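Local coordinates for SidF, inhibitor of growth family, member 3 (Legionella pneumophila subsp. pneumophila, PDB 4FYE), which probably acts as a phosphoinositide phosphatase that removes the 3-phosphate from phosphatidylinositol 3,4,5-trisphosphate and related lipids at membranes, at residues Thr474-Pro479 / Ala604-Ala609; Tyr600-Tyr605 / Ser635-Tyr640; Asp80-Ala85 / Lys168-Glu173; Asp106-Thr111 / Gln157-Ala162; Val293-Gln298 / Asp385-Ser390. The protein carries 1 engineered substitution. All blocks are in the same frame, centred on the assembly; numbering follows the deposited sequence.

Contact 1 of 5, residues Thr474-Pro479 / Ala604-Ala609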
# COMPACT_ATOMS: atom_id res chain seq x y z
N THR A 474 -14.55 -29.90 4.93
CA THR A 474 -14.02 -31.07 5.68
C THR A 474 -12.52 -31.19 5.48
O THR A 474 -11.76 -31.26 6.46
CB THR A 474 -14.68 -32.40 5.25
OG1 THR A 474 -16.00 -32.46 5.80
CG2 THR A 474 -13.88 -33.65 5.72
N LEU A 475 -12.10 -31.18 4.21
CA LEU A 475 -10.69 -31.30 3.85
C LEU A 475 -9.83 -30.12 4.27
O LEU A 475 -8.65 -30.30 4.63
CB LEU A 475 -10.56 -31.56 2.35
CG LEU A 475 -11.23 -32.84 1.82
CD1 LEU A 475 -10.85 -33.06 0.36
CD2 LEU A 475 -10.89 -34.09 2.64
N LEU A 476 -10.41 -28.91 4.25
CA LEU A 476 -9.62 -27.72 4.53
C LEU A 476 -9.39 -27.54 6.00
O LEU A 476 -8.50 -26.78 6.39
CB LEU A 476 -10.26 -26.46 3.98
CG LEU A 476 -10.09 -26.21 2.48
CD1 LEU A 476 -10.15 -24.70 2.27
CD2 LEU A 476 -8.79 -26.81 1.93
N LYS A 477 -10.20 -28.23 6.79
CA LYS A 477 -10.10 -28.21 8.24
C LYS A 477 -8.68 -28.53 8.66
O LYS A 477 -8.26 -28.14 9.74
CB LYS A 477 -11.06 -29.22 8.86
CG LYS A 477 -12.36 -28.62 9.37
CD LYS A 477 -12.16 -27.93 10.71
CE LYS A 477 -13.47 -27.47 11.32
NZ LYS A 477 -13.31 -26.44 12.40
N GLY A 478 -7.94 -29.19 7.79
CA GLY A 478 -6.57 -29.60 8.08
C GLY A 478 -6.46 -30.67 9.18
O GLY A 478 -7.46 -31.29 9.58
N PRO A 479 -5.25 -30.89 9.70
CA PRO A 479 -5.12 -31.84 10.80
C PRO A 479 -5.57 -31.25 12.14
O PRO A 479 -5.45 -30.06 12.36
CB PRO A 479 -3.63 -32.19 10.80
CG PRO A 479 -2.95 -31.09 10.04
CD PRO A 479 -3.97 -30.22 9.37
N ALA A 604 -9.94 -20.86 -2.76
CA ALA A 604 -8.97 -20.91 -3.85
C ALA A 604 -7.74 -20.16 -3.45
O ALA A 604 -6.67 -20.68 -3.66
CB ALA A 604 -9.54 -20.40 -5.17
N TYR A 605 -7.89 -18.99 -2.84
CA TYR A 605 -6.70 -18.22 -2.44
C TYR A 605 -5.87 -18.99 -1.42
O TYR A 605 -4.67 -19.14 -1.56
CB TYR A 605 -7.05 -16.84 -1.90
CG TYR A 605 -7.53 -15.89 -2.99
CD1 TYR A 605 -6.81 -15.71 -4.18
CD2 TYR A 605 -8.70 -15.14 -2.82
CE1 TYR A 605 -7.25 -14.84 -5.16
CE2 TYR A 605 -9.18 -14.27 -3.79
CZ TYR A 605 -8.47 -14.12 -4.95
OH TYR A 605 -8.94 -13.26 -5.89
N LEU A 606 -6.53 -19.55 -0.41
CA LEU A 606 -5.76 -20.28 0.59
C LEU A 606 -4.98 -21.47 -0.02
O LEU A 606 -3.78 -21.60 0.14
CB LEU A 606 -6.69 -20.79 1.66
CG LEU A 606 -6.15 -20.90 3.09
CD1 LEU A 606 -6.74 -22.18 3.71
CD2 LEU A 606 -4.63 -20.81 3.27
N THR A 607 -5.66 -22.35 -0.73
CA THR A 607 -4.95 -23.55 -1.15
C THR A 607 -3.79 -23.24 -2.08
O THR A 607 -2.82 -23.96 -2.11
CB THR A 607 -5.90 -24.53 -1.83
OG1 THR A 607 -6.52 -23.86 -2.93
CG2 THR A 607 -6.95 -24.93 -0.87
N GLN A 608 -3.88 -22.15 -2.80
CA GLN A 608 -2.81 -21.82 -3.72
C GLN A 608 -1.65 -21.25 -2.98
O GLN A 608 -0.51 -21.47 -3.39
CB GLN A 608 -3.28 -20.82 -4.75
CG GLN A 608 -4.46 -21.31 -5.53
CD GLN A 608 -4.08 -22.38 -6.50
OE1 GLN A 608 -3.17 -22.18 -7.31
NE2 GLN A 608 -4.79 -23.54 -6.44
N ALA A 609 -1.92 -20.57 -1.87
CA ALA A 609 -0.85 -20.07 -1.03
C ALA A 609 -0.13 -21.23 -0.33
O ALA A 609 1.12 -21.27 -0.22
CB ALA A 609 -1.39 -19.06 -0.08

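Contact 2 of 5, residues Tyr600-Tyr605 / Ser635-Tyr640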
# COMPACT_ATOMS: atom_id res chain seq x y z
N TYR A 600 -15.89 -19.79 -2.41
CA TYR A 600 -14.96 -20.39 -3.31
C TYR A 600 -13.62 -19.63 -3.42
O TYR A 600 -12.55 -20.23 -3.58
CB TYR A 600 -15.58 -20.42 -4.68
CG TYR A 600 -14.64 -21.00 -5.66
CD1 TYR A 600 -13.69 -20.20 -6.31
CD2 TYR A 600 -14.63 -22.37 -5.88
CE1 TYR A 600 -12.78 -20.76 -7.20
CE2 TYR A 600 -13.74 -22.95 -6.76
CZ TYR A 600 -12.82 -22.14 -7.42
OH TYR A 600 -11.95 -22.75 -8.28
N ASN A 601 -13.67 -18.30 -3.39
CA ASN A 601 -12.45 -17.55 -3.62
C ASN A 601 -11.51 -17.65 -2.43
O ASN A 601 -10.32 -17.85 -2.62
CB ASN A 601 -12.74 -16.12 -4.09
CG ASN A 601 -13.06 -16.06 -5.58
OD1 ASN A 601 -12.59 -16.90 -6.39
ND2 ASN A 601 -13.86 -15.08 -5.96
N SER A 602 -12.08 -17.55 -1.22
CA SER A 602 -11.43 -17.87 0.03
C SER A 602 -10.72 -19.18 -0.07
O SER A 602 -9.52 -19.24 0.18
CB SER A 602 -12.49 -18.03 1.11
OG SER A 602 -13.02 -16.78 1.51
N CYS A 603 -11.42 -20.24 -0.43
CA CYS A 603 -10.77 -21.53 -0.56
C CYS A 603 -9.67 -21.50 -1.62
O CYS A 603 -8.57 -22.04 -1.40
CB CYS A 603 -11.78 -22.61 -0.92
SG CYS A 603 -12.99 -22.78 0.38
N ALA A 604 -9.94 -20.86 -2.76
CA ALA A 604 -8.97 -20.91 -3.85
C ALA A 604 -7.74 -20.16 -3.45
O ALA A 604 -6.67 -20.68 -3.66
CB ALA A 604 -9.54 -20.40 -5.17
N TYR A 605 -7.89 -18.99 -2.84
CA TYR A 605 -6.70 -18.22 -2.44
C TYR A 605 -5.87 -18.99 -1.42
O TYR A 605 -4.67 -19.14 -1.56
CB TYR A 605 -7.05 -16.84 -1.90
CG TYR A 605 -7.53 -15.89 -2.99
CD1 TYR A 605 -6.81 -15.71 -4.18
CD2 TYR A 605 -8.70 -15.14 -2.82
CE1 TYR A 605 -7.25 -14.84 -5.16
CE2 TYR A 605 -9.18 -14.27 -3.79
CZ TYR A 605 -8.47 -14.12 -4.95
OH TYR A 605 -8.94 -13.26 -5.89
N SER A 635 -6.80 -11.76 2.54
CA SER A 635 -7.17 -10.88 3.60
C SER A 635 -8.21 -9.89 3.08
O SER A 635 -9.15 -9.56 3.81
CB SER A 635 -5.98 -10.17 4.14
OG SER A 635 -5.70 -9.07 3.29
N CYS A 636 -8.12 -9.44 1.83
CA CYS A 636 -9.28 -8.71 1.29
C CYS A 636 -10.55 -9.59 1.33
O CYS A 636 -11.63 -9.10 1.56
CB CYS A 636 -9.01 -8.14 -0.13
SG CYS A 636 -7.65 -7.00 -0.07
N GLU A 637 -10.44 -10.90 1.11
CA GLU A 637 -11.65 -11.73 1.20
C GLU A 637 -12.20 -11.83 2.62
O GLU A 637 -13.41 -11.90 2.78
CB GLU A 637 -11.45 -13.15 0.69
CG GLU A 637 -11.59 -13.31 -0.80
CD GLU A 637 -12.94 -12.92 -1.41
OE1 GLU A 637 -14.02 -12.98 -0.75
OE2 GLU A 637 -12.88 -12.58 -2.62
N LEU A 638 -11.33 -11.90 3.62
CA LEU A 638 -11.78 -11.95 5.03
C LEU A 638 -12.14 -10.57 5.48
O LEU A 638 -12.34 -10.35 6.66
CB LEU A 638 -10.67 -12.45 5.92
CG LEU A 638 -10.39 -13.90 5.57
CD1 LEU A 638 -9.11 -14.38 6.25
CD2 LEU A 638 -11.59 -14.73 5.98
N ASP A 639 -12.13 -9.63 4.55
CA ASP A 639 -12.46 -8.25 4.82
C ASP A 639 -11.57 -7.55 5.86
O ASP A 639 -12.08 -6.76 6.67
CB ASP A 639 -13.95 -8.12 5.21
CG ASP A 639 -14.42 -6.67 5.18
OD1 ASP A 639 -14.06 -5.87 4.24
OD2 ASP A 639 -15.14 -6.33 6.11
N TYR A 640 -10.27 -7.86 5.86
CA TYR A 640 -9.24 -7.07 6.58
C TYR A 640 -8.81 -5.83 5.76
O TYR A 640 -9.15 -5.71 4.59
CB TYR A 640 -7.99 -7.92 6.85
CG TYR A 640 -8.30 -9.18 7.62
CD1 TYR A 640 -9.48 -9.28 8.35
CD2 TYR A 640 -7.41 -10.25 7.66
CE1 TYR A 640 -9.80 -10.46 9.08
CE2 TYR A 640 -7.70 -11.44 8.37
CZ TYR A 640 -8.88 -11.53 9.11
OH TYR A 640 -9.18 -12.68 9.83

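Contact 3 of 5, residues Asp80-Ala85 / Lys168-Glu173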
# COMPACT_ATOMS: atom_id res chain seq x y z
N ASP A 80 11.05 21.78 -13.04
CA ASP A 80 10.05 22.64 -12.45
C ASP A 80 9.88 22.31 -11.00
O ASP A 80 9.70 23.22 -10.18
CB ASP A 80 8.67 22.45 -13.14
CG ASP A 80 8.63 23.00 -14.57
OD1 ASP A 80 9.52 23.80 -14.97
OD2 ASP A 80 7.70 22.61 -15.33
N ASN A 81 9.90 21.01 -10.69
CA ASN A 81 9.63 20.57 -9.33
C ASN A 81 10.82 20.92 -8.41
O ASN A 81 10.63 21.33 -7.31
CB ASN A 81 9.22 19.09 -9.25
CG ASN A 81 7.81 18.81 -9.86
OD1 ASN A 81 6.93 19.65 -9.83
ND2 ASN A 81 7.62 17.63 -10.39
N LEU A 82 12.04 20.83 -8.91
CA LEU A 82 13.19 21.27 -8.15
C LEU A 82 13.17 22.81 -8.04
O LEU A 82 13.46 23.39 -6.96
CB LEU A 82 14.48 20.78 -8.84
CG LEU A 82 15.86 20.77 -8.16
CD1 LEU A 82 17.02 21.10 -9.12
CD2 LEU A 82 15.90 21.72 -7.00
N VAL A 83 12.79 23.49 -9.13
CA VAL A 83 12.73 24.98 -9.10
C VAL A 83 11.80 25.42 -8.03
O VAL A 83 12.09 26.38 -7.35
CB VAL A 83 12.23 25.61 -10.39
CG1 VAL A 83 11.65 27.01 -10.12
CG2 VAL A 83 13.39 25.72 -11.35
N ALA A 84 10.69 24.70 -7.86
CA ALA A 84 9.72 25.06 -6.82
C ALA A 84 10.34 24.86 -5.42
O ALA A 84 10.33 25.76 -4.61
CB ALA A 84 8.40 24.28 -6.98
N ALA A 85 10.94 23.70 -5.15
CA ALA A 85 11.63 23.50 -3.88
C ALA A 85 12.63 24.63 -3.62
O ALA A 85 12.72 25.18 -2.52
CB ALA A 85 12.35 22.14 -3.93
N LYS A 168 20.88 18.00 -0.37
CA LYS A 168 20.01 17.33 0.65
C LYS A 168 18.87 18.19 1.16
O LYS A 168 17.81 17.70 1.45
CB LYS A 168 20.83 16.79 1.83
CG LYS A 168 21.24 15.33 1.64
CD LYS A 168 21.26 14.54 2.95
CE LYS A 168 22.66 14.46 3.54
NZ LYS A 168 23.70 14.15 2.51
N ALA A 169 19.10 19.48 1.26
CA ALA A 169 18.09 20.37 1.75
C ALA A 169 16.96 20.55 0.70
O ALA A 169 15.78 20.46 1.01
CB ALA A 169 18.74 21.70 2.14
N LEU A 170 17.35 20.79 -0.55
CA LEU A 170 16.43 20.95 -1.67
C LEU A 170 15.49 19.76 -1.79
O LEU A 170 14.27 19.91 -1.90
CB LEU A 170 17.24 21.12 -2.96
CG LEU A 170 17.79 22.55 -3.03
CD1 LEU A 170 18.83 22.68 -4.12
CD2 LEU A 170 16.65 23.51 -3.26
N ASP A 171 16.09 18.59 -1.73
CA ASP A 171 15.41 17.31 -1.75
C ASP A 171 14.38 17.23 -0.63
O ASP A 171 13.16 17.10 -0.87
CB ASP A 171 16.50 16.24 -1.60
CG ASP A 171 15.95 14.83 -1.52
OD1 ASP A 171 15.21 14.40 -2.45
OD2 ASP A 171 16.28 14.17 -0.50
N LYS A 172 14.87 17.38 0.61
CA LYS A 172 14.01 17.46 1.78
C LYS A 172 12.89 18.45 1.59
O LYS A 172 11.75 18.15 1.89
CB LYS A 172 14.83 17.86 2.99
CG LYS A 172 14.39 17.24 4.32
CD LYS A 172 15.59 17.11 5.26
CE LYS A 172 16.47 15.91 4.90
NZ LYS A 172 17.92 16.13 5.18
N GLU A 173 13.17 19.64 1.08
CA GLU A 173 12.05 20.57 0.87
C GLU A 173 11.06 20.15 -0.24
O GLU A 173 9.88 20.45 -0.18
CB GLU A 173 12.56 21.97 0.58
CG GLU A 173 11.48 23.02 0.53
CD GLU A 173 10.85 23.29 1.89
OE1 GLU A 173 11.20 22.62 2.91
OE2 GLU A 173 9.98 24.20 1.96

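Contact 4 of 5, residues Asp106-Thr111 / Gln157-Ala162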
# COMPACT_ATOMS: atom_id res chain seq x y z
N ASP A 106 14.94 30.54 -12.30
CA ASP A 106 14.05 30.63 -13.46
C ASP A 106 14.82 30.71 -14.76
O ASP A 106 14.59 29.93 -15.72
CB ASP A 106 13.21 31.87 -13.34
CG ASP A 106 12.11 31.69 -12.36
OD1 ASP A 106 11.99 30.56 -11.91
OD2 ASP A 106 11.37 32.65 -12.04
N GLU A 107 15.76 31.64 -14.79
CA GLU A 107 16.53 31.87 -15.99
C GLU A 107 17.37 30.64 -16.37
O GLU A 107 17.47 30.30 -17.55
CB GLU A 107 17.41 33.13 -15.89
CG GLU A 107 17.77 33.62 -17.26
CD GLU A 107 18.92 34.62 -17.28
OE1 GLU A 107 19.19 35.31 -16.26
OE2 GLU A 107 19.57 34.74 -18.34
N MET A 108 17.95 29.98 -15.38
CA MET A 108 18.72 28.78 -15.69
C MET A 108 17.77 27.64 -16.09
O MET A 108 18.13 26.76 -16.89
CB MET A 108 19.64 28.36 -14.55
CG MET A 108 20.69 29.41 -14.22
SD MET A 108 21.70 29.07 -12.76
CE MET A 108 20.52 28.24 -11.73
N ALA A 109 16.56 27.66 -15.57
CA ALA A 109 15.61 26.57 -15.87
C ALA A 109 15.16 26.70 -17.35
O ALA A 109 15.18 25.69 -18.10
CB ALA A 109 14.43 26.59 -14.90
N LYS A 110 14.80 27.93 -17.74
CA LYS A 110 14.45 28.28 -19.12
C LYS A 110 15.60 27.92 -20.05
O LYS A 110 15.40 27.39 -21.12
CB LYS A 110 14.13 29.79 -19.29
CG LYS A 110 12.67 30.16 -19.00
CD LYS A 110 12.34 31.65 -19.27
CE LYS A 110 12.33 32.01 -20.76
NZ LYS A 110 12.12 33.48 -21.02
N THR A 111 16.82 28.19 -19.65
CA THR A 111 17.83 27.77 -20.55
C THR A 111 18.10 26.25 -20.60
O THR A 111 18.54 25.75 -21.63
CB THR A 111 19.12 28.62 -20.53
OG1 THR A 111 20.25 27.82 -20.16
CG2 THR A 111 19.01 29.93 -19.76
N GLN A 157 23.39 21.20 -9.90
CA GLN A 157 24.59 21.79 -9.29
C GLN A 157 24.50 23.33 -9.27
O GLN A 157 25.03 24.02 -8.34
CB GLN A 157 25.83 21.27 -10.02
CG GLN A 157 27.14 21.91 -9.59
CD GLN A 157 28.18 21.96 -10.72
OE1 GLN A 157 27.87 21.70 -11.91
NE2 GLN A 157 29.42 22.28 -10.35
N ALA A 158 23.81 23.86 -10.28
CA ALA A 158 23.77 25.30 -10.53
C ALA A 158 22.67 25.93 -9.75
O ALA A 158 22.72 27.10 -9.44
CB ALA A 158 23.57 25.60 -12.01
N VAL A 159 21.65 25.16 -9.45
CA VAL A 159 20.57 25.61 -8.60
C VAL A 159 21.08 25.65 -7.16
O VAL A 159 20.58 26.44 -6.35
CB VAL A 159 19.38 24.63 -8.63
CG1 VAL A 159 18.25 25.10 -7.75
CG2 VAL A 159 18.86 24.46 -10.02
N ALA A 160 22.03 24.78 -6.80
CA ALA A 160 22.44 24.73 -5.38
C ALA A 160 23.39 25.85 -5.10
O ALA A 160 23.44 26.38 -4.00
CB ALA A 160 23.04 23.38 -4.99
N LYS A 161 24.17 26.20 -6.11
CA LYS A 161 25.09 27.31 -6.03
C LYS A 161 24.32 28.60 -5.92
O LYS A 161 24.58 29.39 -5.05
CB LYS A 161 26.00 27.35 -7.27
CG LYS A 161 26.73 28.67 -7.46
CD LYS A 161 27.42 29.21 -6.21
CE LYS A 161 28.69 28.43 -5.91
NZ LYS A 161 29.72 29.32 -5.26
N ALA A 162 23.35 28.79 -6.80
CA ALA A 162 22.62 30.04 -6.84
C ALA A 162 21.70 30.17 -5.67
O ALA A 162 21.41 31.27 -5.26
CB ALA A 162 21.81 30.15 -8.12

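Contact 5 of 5, residues Val293-Gln298 / Asp385-Ser390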
# COMPACT_ATOMS: atom_id res chain seq x y z
N VAL A 293 8.80 5.62 17.84
CA VAL A 293 8.13 6.32 16.77
C VAL A 293 7.36 5.31 15.95
O VAL A 293 6.28 5.60 15.46
CB VAL A 293 9.14 7.00 15.86
CG1 VAL A 293 8.51 7.42 14.56
CG2 VAL A 293 9.74 8.18 16.60
N THR A 294 7.88 4.11 15.84
CA THR A 294 7.19 3.21 15.00
C THR A 294 5.90 2.79 15.66
O THR A 294 4.88 2.61 14.95
CB THR A 294 8.05 2.09 14.31
OG1 THR A 294 7.58 0.78 14.64
CG2 THR A 294 9.57 2.22 14.49
N LEU A 295 5.91 2.71 17.00
CA LEU A 295 4.71 2.49 17.79
C LEU A 295 3.74 3.69 17.66
O LEU A 295 2.55 3.55 17.36
CB LEU A 295 5.08 2.34 19.23
CG LEU A 295 4.41 1.39 20.21
CD1 LEU A 295 4.08 2.20 21.45
CD2 LEU A 295 3.19 0.69 19.70
N ILE A 296 4.24 4.89 17.85
CA ILE A 296 3.50 6.09 17.60
C ILE A 296 2.80 6.06 16.19
O ILE A 296 1.54 6.18 16.10
CB ILE A 296 4.42 7.29 17.85
CG1 ILE A 296 4.55 7.49 19.37
CG2 ILE A 296 3.89 8.52 17.15
CD1 ILE A 296 5.68 8.42 19.80
N ASN A 297 3.57 5.87 15.13
CA ASN A 297 3.01 5.67 13.81
C ASN A 297 2.11 4.47 13.70
O ASN A 297 1.10 4.54 12.99
CB ASN A 297 4.12 5.52 12.84
CG ASN A 297 4.88 6.79 12.66
OD1 ASN A 297 4.46 7.89 13.12
ND2 ASN A 297 6.01 6.69 11.95
N GLN A 298 2.41 3.36 14.40
CA GLN A 298 1.43 2.28 14.47
C GLN A 298 0.05 2.77 14.99
O GLN A 298 -0.97 2.33 14.47
CB GLN A 298 1.90 1.11 15.33
CG GLN A 298 1.01 -0.10 15.13
CD GLN A 298 0.90 -0.52 13.67
OE1 GLN A 298 1.88 -0.42 12.93
NE2 GLN A 298 -0.26 -1.05 13.27
N ASP A 385 2.25 -6.38 16.91
CA ASP A 385 1.89 -7.38 17.95
C ASP A 385 1.71 -6.75 19.34
O ASP A 385 1.01 -7.31 20.19
CB ASP A 385 2.90 -8.54 18.03
CG ASP A 385 2.52 -9.75 17.16
OD1 ASP A 385 1.31 -9.99 16.86
OD2 ASP A 385 3.47 -10.50 16.77
N ALA A 386 2.36 -5.60 19.57
CA ALA A 386 2.20 -4.82 20.81
C ALA A 386 0.76 -4.41 20.98
O ALA A 386 0.20 -4.54 22.10
CB ALA A 386 3.06 -3.56 20.76
N PHE A 387 0.16 -3.94 19.88
CA PHE A 387 -1.26 -3.54 19.94
C PHE A 387 -2.21 -4.71 19.78
O PHE A 387 -3.37 -4.60 20.20
CB PHE A 387 -1.59 -2.47 18.89
CG PHE A 387 -1.30 -1.04 19.34
CD1 PHE A 387 -2.17 -0.38 20.25
CD2 PHE A 387 -0.21 -0.33 18.83
CE1 PHE A 387 -1.95 0.96 20.62
CE2 PHE A 387 0.01 1.01 19.22
CZ PHE A 387 -0.88 1.66 20.10
N ASP A 388 -1.72 -5.83 19.23
CA ASP A 388 -2.61 -6.97 18.92
C ASP A 388 -3.42 -7.46 20.09
O ASP A 388 -2.90 -7.66 21.21
CB ASP A 388 -1.93 -8.13 18.14
CG ASP A 388 -2.88 -9.35 17.93
OD1 ASP A 388 -3.29 -9.98 18.93
OD2 ASP A 388 -3.27 -9.65 16.79
N GLY A 389 -4.72 -7.61 19.82
CA GLY A 389 -5.72 -8.03 20.80
C GLY A 389 -5.91 -7.09 22.00
O GLY A 389 -6.35 -7.54 23.11
N SER A 390 -5.57 -5.82 21.83
CA SER A 390 -6.02 -4.81 22.81
C SER A 390 -6.65 -3.58 22.10
O SER A 390 -7.05 -3.67 20.92
CB SER A 390 -4.89 -4.45 23.74
OG SER A 390 -4.11 -3.52 23.04

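Contact 1 of 5, residues Thr474-Pro479 / Ala604-Ala609
L476, in the C-terminal part of helix 467-476, meets T607 methyl to methyl: its CD2 lies 3.8 Å from T607 CG2, and the two side chains cross at about a right angle. The other branch of the leucine, L476 CD1, comes to 4.5 Å from L606 CD1. One leucine thus straddles two successive residues of helix 590-614, and these buried apolar touches make up the whole contact. The threonine uses its two branches differently. With chi1 at 57°, OG1 is turned back between the backbone N and carbonyl carbon of T607 and hydrogen-bonds to C603 O one turn earlier; CG2 is thereby left to face the leucine. The polar end is satisfied inside its own helix, and a methyl is what the partner meets. Further out, I568 of helix 522-583 touches both L476 and T607. Helix 438-458 contributes L456 to L476 and V452 to L606. Beyond the leucine the chain leaves helical geometry at G478, which has positive phi, while Y560 OH hydrogen-bonds to L475 O and K477 pairs with D457. This is the apolar core of an all-helical bundle, in which the C-terminal part of a short helix is packed among three long ones.

Contact 2 of 5, residues Tyr600-Tyr605 / Ser635-Tyr640
E637, within the Schellman motif that ends helix 626-637, lies against N601, S602 and Y605 of helix 590-614. In that motif Y640 N reaches back 2.9 Å to S635 O, D639 N makes a weak bond to C636 O, and D639 supplies the positive phi. The chain then enters strand 641-645, a layout consistent with cysteine-based phosphatases, in which a strand leads into the phosphate-binding loop. The glutamate serves as a worked example of a polar residue packing through its carbon chain. E637 CB sits 4.0 Å from S602 OG. E637 CG approaches the tyrosine at the edge of its ring, near the ring plane, and lies 4.0 Å from Y605 CE2. A bend at chi2 (-59°) then brings the carboxylate beside N601, with E637 OE2 3.8 Å from N601 CB. The carboxylate plane is tilted 26° from that of the tyrosine ring. No hydrogen bond links the two segments. Instead H598, one turn before S602 on helix 590-614, takes both polar ends: E637 OE1 bonds its ND1 and S602 OG its backbone O. N601 turns its amide elsewhere, with OD1 bonded to Y675 N and ND2 to G673 O. The carboxylate is therefore placed by its bond to H598, and the contact with S602 and Y605 is left to the methylenes CB and CG of E637.

Contact 3 of 5, residues Asp80-Ala85 / Lys168-Glu173
E173 OE2 is gripped twice, by a salt bridge from K92 NZ and a hydrogen bond with S88 OG, both groups lying further along helix 71-92 than A85, whose carbonyl oxygen the same glutamate touches with its carbon chain. The setting is a steep crossing of helices 71-92 and 167-180 within the helical region formed by helices 71-92, 98-119, 136-163 and 167-180: the axes of the two segments pass 9.1 Å apart at 100°. The small A85 lets the backbones come close, its CA lying within 5.6 Å of E173 CA. The methyl, A85 CB, rests against the backbone of the other helix, 3.6 Å from L170 O, a van der Waals contact of a methyl with a carbonyl oxygen. The glutamate starts out with CG opposite its own backbone N (chi1 -172°), which lays E173 CG 3.9 Å from A85 O; a bend at chi2 then swings the carboxylate along helix 71-92 to its lysine and serine. Two partners on one oxygen probably restrict the rotation of this buried carboxylate, and the lysine would offset its charge. L89, one turn beyond A85, packs on A169, L170 and E173 and extends the interface. One turn before A85, L82 also meets F155 and V159 of helix 136-163, and L82 CD2 lies 4.2 Å from L170 CD2.

Contact 4 of 5, residues Asp106-Thr111 / Gln157-Ala162
This is an antiparallel helix pairing in which M108 makes every contact from its side, reaching across to A158, V159 and A162. Helices 98-119 and 136-163 run side by side, their segment axes 10.5 Å apart and 169° from each other in direction, in the helical part far from the centre of the chain. The methionine is extended at chi2 (173°), and its chain then bends at chi3 (-34°), which folds the methyl over the backbone of the partner helix. There M108 CE lies 3.4 Å from A158 O, a carbonyl already engaged within its own helix by A162 N. The sulfur sits beside the same residue, with M108 SD 4.0 Å from A158 CB. The methyl also faces the next turn, where M108 CE is 4.3 Å from A162 CB, while M108 CE reaches V159 CG2 more distantly at 4.5 Å. A158 and A162, one turn apart, both present methyls to the one side chain, with no hydrogen bond across the pair. Helix 71-92 packs against both partners: A109 touches its I79 and V83, and V159 touches its L82 and A86. I105, one turn before A109, meets V159 and A162, which makes the pair two members of a three-helix cluster.

Contact 5 of 5, residues Val293-Gln298 / Asp385-Ser390
F387 overlaps L295 obliquely: L295 CD2 stands 3.2 Å from F387 CE2 and 3.7 Å from F387 CD2. The spacing is tight for carbon against carbon, and the leucine has an unusual chi1 of -143°, so its exact placement is possibly less certain in the model. The same methyl, L295 CD2, lies 4.4 Å from A386 CB. One turn on along helix 284-311, Q298 adds its aliphatic part, with Q298 CG 3.9 Å from F387 CD2. Here the two side chains run alongside each other with opposed directions, and the amide plane is inclined 49° to the ring. A bend at chi2 carries that amide onward to polar partners, OE1 to R273 NH1 and NE2 to E356 OE2, the latter on strand 353-360. The phenylalanine itself sits where helix 373-387 stops and a type II beta turn, F387 to S390, reverses the chain, with G389 taking the positive phi. F387 O receives S390 N at 3.0 Å and S390 OG at 3.1 Å from the same face of its carbonyl plane. From the turn the chain passes into strand 391-399, and G389 and S390 pair through backbone bonds with Y410 of strand 402-416. R503 and Y410 also touch the F387 side chain. The chemistry implies a division of labour: carbon groups alone join the helix to the helix end, while the buried amide of Q298 is satisfied by charged neighbours, which probably limits its rotation.

In the fold
The five contacts fall into two pairs and one intermediate. Contacts 1 and 2 share A604 and Y605 on helix 590-614; their centres lie 11 Å apart, and they meet directly where L476 CD1 sits 3.9 Å from C603 SG. Contacts 3 and 4 are 12 Å apart between centres, contact 4 being nested in the loop that contact 3 closes; they join through V83 CG2 and A109 CB at 3.8 Å. The pairs lie on opposite sides of the chain's centre, contacts 1 and 3 being 51 Å apart between centres. Contact 5 lies nearer contact 2, with nearest atoms about 10 Å apart. Contact 2 leads directly into strand 641-645, consistent with a phosphate-binding loop following that strand.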